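Local coordinates for protein acetylxylan esterase / glucomannan deacetylase (Cellvibrio japonicus, PDB 2WAA) that removes acetyl groups from acetylated xylan and glucomannan, acting as a family 2 carbohydrate esterase in the breakdown of plant cell walls, at residues S306-D311 and K319-A324; L270-I275 and D279-L284; W161-R164 and G168-T171. One frame throughout, in Å; residues are numbered along the deposited sequence.

Interaction 1: residues S306-D311 and K319-A324; sequences SHHPGD and KDQHAA
Two backbone N-H groups grip the amide oxygen of Gln321: Gly310 N lies 2.9 Å from Gln321 OE1, and Thr318 N, just ahead of the helix, donates to the same oxygen. The Gly310 bond is bent, with an N-H...O angle of 133°, and its donor is tilted from the carbonyl plane of the amide. The other half of the amide acts as donor: Gln321 NE2 bonds at 3.1 Å to Gly310 O along a straighter path of 157°. One flat side-chain amide thus pairs with both the N-H and the C=O of a single residue, much as a neighbouring strand would, and the double grip fixes which way round the amide lies. Glutamine suits the place because it carries donor and acceptor side by side on a chain long enough to reach from the helix; beyond CG it is extended. Gly310 has a positive phi, which glycine adopts easily. The loop 306-311 and the first turn of helix 319-337 flank the segment that carries Asp314 and His316, the inferred charge-relay pair of this SGNH (GDSL-like) esterase. Asp311 OD1 accepts bonds from Ser313 OG and Asp314 N within that segment. Nearer the helix, the imidazole of His308 and the Gln321 side chain run alongside one another, pointing in opposite senses, with ring and amide planes 32° apart. His308 ND1 comes within 3.7 Å of Gln321 CG, while the backbone oxygen of Gln321 sits over the centre of one ring face. One turn further along the helix, the small methyl of Ala324 lets the imidazole come close, His308 CE1 being 3.8 Å from Ala324 CB. Pro309 CD packs 3.7 Å from Gln321 NE2.

Interaction 2: residues L270-I275 and D279-L284; sequences LTEGAI and DKKAAL
A salt bridge beside a small apolar contact joins the loop that leaves parallel strand 267-270 to the first turns of helix 278-295, at a strand-to-helix connection of the SGNH hydrolase domain. Lys281 NZ lies 2.8 Å from Glu272 OE2 and meets the anti lone pair of that oxygen, the one facing away from OE1. The lysine chain runs out extended and turns only at its end (chi4 76°), which swings the ammonium group in towards the loop. Glutamate suits the other side: bent at chi2, it holds its carboxylate beside the ammonium, while Tyr302 OH bonds to OE1. Beside the charges, Leu284, one turn along the helix from Lys281, sets CD2 3.7 Å from Glu272 CB, so aliphatic carbon backs the polar pair. At Gly273 the backbone angles (86/178) would bring a CB against the preceding carbonyl, a constraint glycine escapes. Gly273 O takes part through a water, which donates to it at 2.7 Å and accepts from Lys281 NZ at 2.8 Å. With Ser305 O as a further acceptor, the ammonium then has three oxygen acceptors, a setting that would be expected to favour its charged form and that of the carboxylate.

Interaction 3: residues W161-R164 and G168-T171; sequences WNAR and GMLT
The turn leading into helix 167-174 of the SGNH hydrolase domain folds back on the helix here, where Met169 lies along the backbone of Ala163. Met169 CG is 3.1 Å from Ala163 O and its SD is 3.3 Å from the same oxygen, a tight van der Waals approach without a hydrogen bond. Ala163 O is hydrogen-bonded to Ser166 OG, a hydroxyl of the short turn that links the two segments. Further out, the sulfur rests 3.9 Å from Ala163 CB; a small methyl is apt at this point, because the backbone and the thioether already lie close together. With chi1 at -57°, Met169 turns CG away from its own carbonyl and carries the thioether back towards the loop. In the domain, the helix that follows strand 133-139 packs on the parallel sheet, and the long, flexible, apolar chain of Met169 can lie against the loop backbone while also reaching Val179 and Leu181 of strand 177-183. Arg164 contributes its carbonyl: Arg164 O lies 3.7 Å from Met169 CB and 3.9 Å from Leu170 CD2. Leu170, apolar too, also touches Ala326 of helix 319-337. The Arg164 guanidinium belongs to a different interface, with NH1 forming a salt bridge to Asp66 on strand 63-69 of the N-terminal β-domain.

Overall arrangement
From the N terminus, interaction 3 comes first, closing the short connection 165-167 at the start of helix 167-174. Interaction 2 follows, closing the connection from strand 267-270 to helix 278-295, and interaction 1 then closes loop 312-318, folding the loop after strand 300-302 onto helix 319-337. The three are in series, with no nesting or crossing. Interaction 1 touches both of the others: His308 N probably bonds to Ala274 O at 2.9 Å, tying neighbouring loops together, while Leu170 CD1 packs 3.9 Å from Ala323 CA, joining helices 167-174 and 319-337. Interactions 2 and 3 do not touch, their nearest atoms being about 10 Å apart.

Interaction 1: residues S306-D311 and K319-A324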
loop_
_atom_site.group_PDB
_atom_site.type_symbol
_atom_site.label_atom_id
_atom_site.label_comp_id
_atom_site.label_asym_id
_atom_site.label_seq_id
_atom_site.Cartn_x
_atom_site.Cartn_y
_atom_site.Cartn_z
ATOM N N SER A 306 17.121 -10.956 1.862
ATOM C CA SER A 306 17.321 -12.223 1.216
ATOM C C SER A 306 16.547 -12.198 -0.075
ATOM O O SER A 306 15.513 -11.557 -0.167
ATOM C CB SER A 306 16.743 -13.368 2.075
ATOM O OG SER A 306 17.567 -13.555 3.212
ATOM N N HIS A 307 16.985 -12.998 -1.019
ATOM C CA HIS A 307 16.132 -13.323 -2.164
ATOM C C HIS A 307 15.077 -14.340 -1.758
ATOM O O HIS A 307 15.375 -15.305 -1.047
ATOM C CB HIS A 307 17.023 -13.917 -3.268
ATOM C CG HIS A 307 16.263 -14.633 -4.347
ATOM N ND1 HIS A 307 15.514 -13.973 -5.289
ATOM C CD2 HIS A 307 16.232 -15.949 -4.695
ATOM C CE1 HIS A 307 15.009 -14.850 -6.150
ATOM N NE2 HIS A 307 15.426 -16.054 -5.808
ATOM N N HIS A 308 13.827 -14.133 -2.190
ATOM C CA HIS A 308 12.787 -15.152 -2.035
ATOM C C HIS A 308 12.300 -15.555 -3.396
ATOM O O HIS A 308 11.994 -14.708 -4.213
ATOM C CB HIS A 308 11.647 -14.616 -1.171
ATOM C CG HIS A 308 12.097 -14.283 0.210
ATOM N ND1 HIS A 308 12.226 -15.244 1.196
ATOM C CD2 HIS A 308 12.535 -13.121 0.750
ATOM C CE1 HIS A 308 12.690 -14.678 2.295
ATOM N NE2 HIS A 308 12.889 -13.392 2.054
ATOM N N PRO A 309 12.250 -16.868 -3.659
ATOM C CA PRO A 309 12.065 -17.297 -5.035
ATOM C C PRO A 309 10.623 -17.477 -5.483
ATOM O O PRO A 309 10.416 -17.883 -6.607
ATOM C CB PRO A 309 12.807 -18.655 -5.059
ATOM C CG PRO A 309 12.485 -19.211 -3.713
ATOM C CD PRO A 309 12.719 -17.977 -2.805
ATOM N N GLY A 310 9.625 -17.217 -4.644
ATOM C CA GLY A 310 8.264 -17.552 -5.033
ATOM C C GLY A 310 8.049 -19.061 -4.983
ATOM O O GLY A 310 8.580 -19.731 -4.107
ATOM N N ASP A 311 7.265 -19.596 -5.908
ATOM C CA ASP A 311 7.081 -21.068 -5.973
ATOM C C ASP A 311 6.823 -21.447 -7.412
ATOM O O ASP A 311 6.950 -20.602 -8.306
ATOM C CB ASP A 311 5.982 -21.597 -5.025
ATOM C CG ASP A 311 4.567 -21.117 -5.380
ATOM O OD1 ASP A 311 4.312 -20.549 -6.467
ATOM O OD2 ASP A 311 3.677 -21.325 -4.522
ATOM N N LYS A 319 3.107 -15.897 0.352
ATOM C CA LYS A 319 2.664 -15.414 1.658
ATOM C C LYS A 319 3.688 -15.735 2.729
ATOM O O LYS A 319 4.038 -14.853 3.522
ATOM C CB LYS A 319 1.306 -16.036 2.019
ATOM C CG LYS A 319 0.787 -15.654 3.453
ATOM C CD LYS A 319 -0.645 -16.196 3.694
ATOM C CE LYS A 319 -1.601 -15.498 2.678
ATOM N NZ LYS A 319 -3.103 -15.916 2.662
ATOM N N ASP A 320 4.199 -16.962 2.796
ATOM C CA ASP A 320 5.189 -17.209 3.863
ATOM C C ASP A 320 6.511 -16.438 3.655
ATOM O O ASP A 320 7.175 -16.057 4.609
ATOM C CB ASP A 320 5.474 -18.699 3.995
ATOM C CG ASP A 320 4.301 -19.438 4.597
ATOM O OD1 ASP A 320 3.455 -18.793 5.278
ATOM O OD2 ASP A 320 4.226 -20.669 4.388
ATOM N N GLN A 321 6.895 -16.244 2.395
ATOM C CA GLN A 321 8.056 -15.426 2.098
ATOM C C GLN A 321 7.858 -13.955 2.521
ATOM O O GLN A 321 8.780 -13.319 3.045
ATOM C CB GLN A 321 8.415 -15.539 0.632
ATOM C CG GLN A 321 9.023 -16.947 0.351
ATOM C CD GLN A 321 9.020 -17.350 -1.093
ATOM O OE1 GLN A 321 8.677 -16.566 -1.997
ATOM N NE2 GLN A 321 9.394 -18.608 -1.336
ATOM N N HIS A 322 6.680 -13.395 2.269
ATOM C CA HIS A 322 6.402 -12.037 2.780
ATOM C C HIS A 322 6.553 -11.961 4.299
ATOM O O HIS A 322 7.046 -10.990 4.834
ATOM C CB HIS A 322 4.997 -11.595 2.378
ATOM C CG HIS A 322 4.936 -10.956 1.024
ATOM N ND1 HIS A 322 4.960 -9.589 0.840
ATOM C CD2 HIS A 322 4.861 -11.509 -0.216
ATOM C CE1 HIS A 322 4.922 -9.317 -0.460
ATOM N NE2 HIS A 322 4.857 -10.469 -1.128
ATOM N N ALA A 323 6.083 -12.990 5.016
ATOM C CA ALA A 323 6.263 -13.020 6.469
ATOM C C ALA A 323 7.752 -13.043 6.817
ATOM O O ALA A 323 8.200 -12.310 7.709
ATOM C CB ALA A 323 5.532 -14.258 7.062
ATOM N N ALA A 324 8.523 -13.827 6.057
ATOM C CA ALA A 324 9.981 -13.885 6.281
ATOM C C ALA A 324 10.608 -12.515 6.022
ATOM O O ALA A 324 11.513 -12.085 6.754
ATOM C CB ALA A 324 10.629 -14.956 5.418
#

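Interaction 2: residues L270-I275 and D279-L284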
loop_
_atom_site.group_PDB
_atom_site.type_symbol
_atom_site.label_atom_id
_atom_site.label_comp_id
_atom_site.label_asym_id
_atom_site.label_seq_id
_atom_site.Cartn_x
_atom_site.Cartn_y
_atom_site.Cartn_z
ATOM N N LEU A 270 16.844 2.387 1.787
ATOM C CA LEU A 270 16.810 1.846 0.456
ATOM C C LEU A 270 17.062 0.358 0.529
ATOM O O LEU A 270 17.868 -0.108 1.333
ATOM C CB LEU A 270 17.894 2.487 -0.440
ATOM C CG LEU A 270 17.905 4.017 -0.388
ATOM C CD1 LEU A 270 18.971 4.569 -1.323
ATOM C CD2 LEU A 270 16.545 4.506 -0.809
ATOM N N THR A 271 16.368 -0.396 -0.306
ATOM C CA THR A 271 16.607 -1.842 -0.329
ATOM C C THR A 271 16.366 -2.369 -1.743
ATOM O O THR A 271 15.550 -1.806 -2.481
ATOM C CB THR A 271 15.668 -2.577 0.704
ATOM O OG1 THR A 271 15.918 -3.976 0.598
ATOM C CG2 THR A 271 14.247 -2.386 0.340
ATOM N N GLU A 272 17.073 -3.430 -2.135
ATOM C CA GLU A 272 16.930 -3.961 -3.500
ATOM C C GLU A 272 15.695 -4.836 -3.700
ATOM O O GLU A 272 15.367 -5.200 -4.800
ATOM C CB GLU A 272 18.196 -4.755 -3.897
ATOM C CG GLU A 272 18.388 -6.089 -3.178
ATOM C CD GLU A 272 19.122 -5.983 -1.848
ATOM O OE1 GLU A 272 19.220 -4.887 -1.261
ATOM O OE2 GLU A 272 19.599 -7.031 -1.361
ATOM N N GLY A 273 15.058 -5.234 -2.615
ATOM C CA GLY A 273 13.888 -6.088 -2.736
ATOM C C GLY A 273 14.232 -7.582 -2.822
ATOM O O GLY A 273 15.419 -7.993 -2.836
ATOM N N ALA A 274 13.185 -8.387 -2.891
ATOM C CA ALA A 274 13.320 -9.834 -2.761
ATOM C C ALA A 274 13.404 -10.630 -4.050
ATOM O O ALA A 274 13.727 -11.819 -3.995
ATOM C CB ALA A 274 12.141 -10.382 -1.961
ATOM N N ILE A 275 13.016 -10.047 -5.178
ATOM C CA ILE A 275 12.945 -10.857 -6.415
ATOM C C ILE A 275 14.320 -11.016 -7.097
ATOM O O ILE A 275 14.659 -12.131 -7.523
ATOM C CB ILE A 275 11.894 -10.294 -7.418
ATOM C CG1 ILE A 275 10.491 -10.554 -6.841
ATOM C CG2 ILE A 275 12.061 -10.975 -8.742
ATOM C CD1 ILE A 275 9.388 -9.903 -7.661
ATOM N N ASP A 279 23.650 -11.736 -10.123
ATOM C CA ASP A 279 24.354 -10.564 -10.610
ATOM C C ASP A 279 23.453 -9.356 -10.568
ATOM O O ASP A 279 23.916 -8.253 -10.298
ATOM C CB ASP A 279 24.849 -10.703 -12.077
ATOM C CG ASP A 279 25.946 -11.780 -12.253
ATOM O OD1 ASP A 279 26.586 -12.192 -11.251
ATOM O OD2 ASP A 279 26.154 -12.202 -13.422
ATOM N N LYS A 280 22.185 -9.551 -10.890
ATOM C CA LYS A 280 21.290 -8.394 -10.906
ATOM C C LYS A 280 21.094 -7.812 -9.502
ATOM O O LYS A 280 21.119 -6.587 -9.311
ATOM C CB LYS A 280 19.970 -8.798 -11.502
ATOM C CG LYS A 280 20.135 -8.943 -13.011
ATOM C CD LYS A 280 18.800 -9.449 -13.600
ATOM C CE LYS A 280 18.856 -9.362 -15.147
ATOM N NZ LYS A 280 17.590 -9.925 -15.736
ATOM N N LYS A 281 20.885 -8.685 -8.531
ATOM C CA LYS A 281 20.816 -8.257 -7.143
ATOM C C LYS A 281 22.098 -7.517 -6.743
ATOM O O LYS A 281 22.058 -6.433 -6.168
ATOM C CB LYS A 281 20.593 -9.471 -6.245
ATOM C CG LYS A 281 20.480 -9.141 -4.743
ATOM C CD LYS A 281 20.278 -10.502 -4.002
ATOM C CE LYS A 281 20.340 -10.311 -2.483
ATOM N NZ LYS A 281 19.133 -9.718 -1.949
ATOM N N ALA A 282 23.258 -8.123 -7.005
ATOM C CA ALA A 282 24.506 -7.496 -6.566
ATOM C C ALA A 282 24.674 -6.111 -7.211
ATOM O O ALA A 282 25.198 -5.209 -6.585
ATOM C CB ALA A 282 25.723 -8.433 -6.902
ATOM N N ALA A 283 24.229 -5.966 -8.456
ATOM C CA ALA A 283 24.356 -4.699 -9.159
ATOM C C ALA A 283 23.472 -3.658 -8.499
ATOM O O ALA A 283 23.905 -2.525 -8.270
ATOM C CB ALA A 283 23.988 -4.846 -10.645
ATOM N N LEU A 284 22.226 -4.030 -8.192
ATOM C CA LEU A 284 21.361 -3.043 -7.511
ATOM C C LEU A 284 21.872 -2.658 -6.121
ATOM O O LEU A 284 21.806 -1.486 -5.715
ATOM C CB LEU A 284 19.888 -3.506 -7.453
ATOM C CG LEU A 284 18.891 -2.503 -6.830
ATOM C CD1 LEU A 284 19.096 -1.105 -7.444
ATOM C CD2 LEU A 284 17.433 -2.970 -7.040
HETATM O O HOH W 1 16.802 -10.231 -3.374
#

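Interaction 3: residues W161-R164 and G168-T171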
loop_
_atom_site.group_PDB
_atom_site.type_symbol
_atom_site.label_atom_id
_atom_site.label_comp_id
_atom_site.label_asym_id
_atom_site.label_seq_id
_atom_site.Cartn_x
_atom_site.Cartn_y
_atom_site.Cartn_z
ATOM N N TRP A 161 -4.172 -10.773 -4.964
ATOM C CA TRP A 161 -3.500 -9.719 -4.211
ATOM C C TRP A 161 -3.961 -9.654 -2.742
ATOM O O TRP A 161 -5.154 -9.753 -2.449
ATOM C CB TRP A 161 -3.786 -8.349 -4.856
ATOM C CG TRP A 161 -2.893 -7.974 -6.014
ATOM C CD1 TRP A 161 -2.056 -6.896 -6.054
ATOM C CD2 TRP A 161 -2.790 -8.606 -7.311
ATOM N NE1 TRP A 161 -1.412 -6.830 -7.271
ATOM C CE2 TRP A 161 -1.841 -7.850 -8.065
ATOM C CE3 TRP A 161 -3.398 -9.727 -7.909
ATOM C CZ2 TRP A 161 -1.471 -8.181 -9.370
ATOM C CZ3 TRP A 161 -3.048 -10.047 -9.241
ATOM C CH2 TRP A 161 -2.071 -9.287 -9.937
ATOM N N ASN A 162 -3.018 -9.470 -1.822
ATOM C CA ASN A 162 -3.380 -9.356 -0.410
ATOM C C ASN A 162 -2.510 -8.306 0.245
ATOM O O ASN A 162 -1.312 -8.511 0.405
ATOM C CB ASN A 162 -3.206 -10.730 0.233
ATOM C CG ASN A 162 -3.667 -10.757 1.672
ATOM O OD1 ASN A 162 -3.729 -9.718 2.347
ATOM N ND2 ASN A 162 -3.894 -11.966 2.188
ATOM N N ALA A 163 -3.087 -7.173 0.636
ATOM C CA ALA A 163 -2.290 -6.073 1.203
ATOM C C ALA A 163 -1.939 -6.325 2.674
ATOM O O ALA A 163 -0.800 -6.076 3.099
ATOM C CB ALA A 163 -3.090 -4.733 1.073
ATOM N N ARG A 164 -2.918 -6.805 3.452
ATOM C CA ARG A 164 -2.754 -6.981 4.908
ATOM C C ARG A 164 -1.582 -7.893 5.243
ATOM O O ARG A 164 -0.939 -7.725 6.286
ATOM C CB ARG A 164 -3.976 -7.687 5.540
ATOM C CG ARG A 164 -5.169 -6.907 5.966
ATOM C CD ARG A 164 -6.454 -7.877 6.013
ATOM N NE ARG A 164 -6.118 -9.243 6.469
ATOM C CZ ARG A 164 -6.274 -10.398 5.786
ATOM N NH1 ARG A 164 -6.811 -10.497 4.540
ATOM N NH2 ARG A 164 -5.882 -11.504 6.381
ATOM N N GLY A 168 5.117 -5.104 3.714
ATOM C CA GLY A 168 5.046 -3.678 4.121
ATOM C C GLY A 168 4.030 -3.497 5.253
ATOM O O GLY A 168 4.323 -2.821 6.243
ATOM N N MET A 169 2.873 -4.138 5.129
ATOM C CA MET A 169 1.861 -4.037 6.201
ATOM C C MET A 169 2.241 -4.841 7.453
ATOM O O MET A 169 2.020 -4.364 8.580
ATOM C CB MET A 169 0.451 -4.342 5.707
ATOM C CG MET A 169 0.013 -3.411 4.534
ATOM S SD MET A 169 -1.812 -3.282 4.423
ATOM C CE MET A 169 -2.160 -1.896 5.499
ATOM N N LEU A 170 2.873 -6.005 7.267
ATOM C CA LEU A 170 3.320 -6.797 8.434
ATOM C C LEU A 170 4.409 -6.066 9.189
ATOM O O LEU A 170 4.397 -6.094 10.414
ATOM C CB LEU A 170 3.874 -8.168 8.010
ATOM C CG LEU A 170 2.805 -9.082 7.432
ATOM C CD1 LEU A 170 3.485 -10.316 6.894
ATOM C CD2 LEU A 170 1.809 -9.428 8.514
ATOM N N THR A 171 5.345 -5.418 8.465
ATOM C CA THR A 171 6.423 -4.657 9.067
ATOM C C THR A 171 5.865 -3.450 9.868
ATOM O O THR A 171 6.299 -3.220 11.001
ATOM C CB THR A 171 7.428 -4.200 8.002
ATOM O OG1 THR A 171 8.017 -5.371 7.377
ATOM C CG2 THR A 171 8.522 -3.363 8.604
#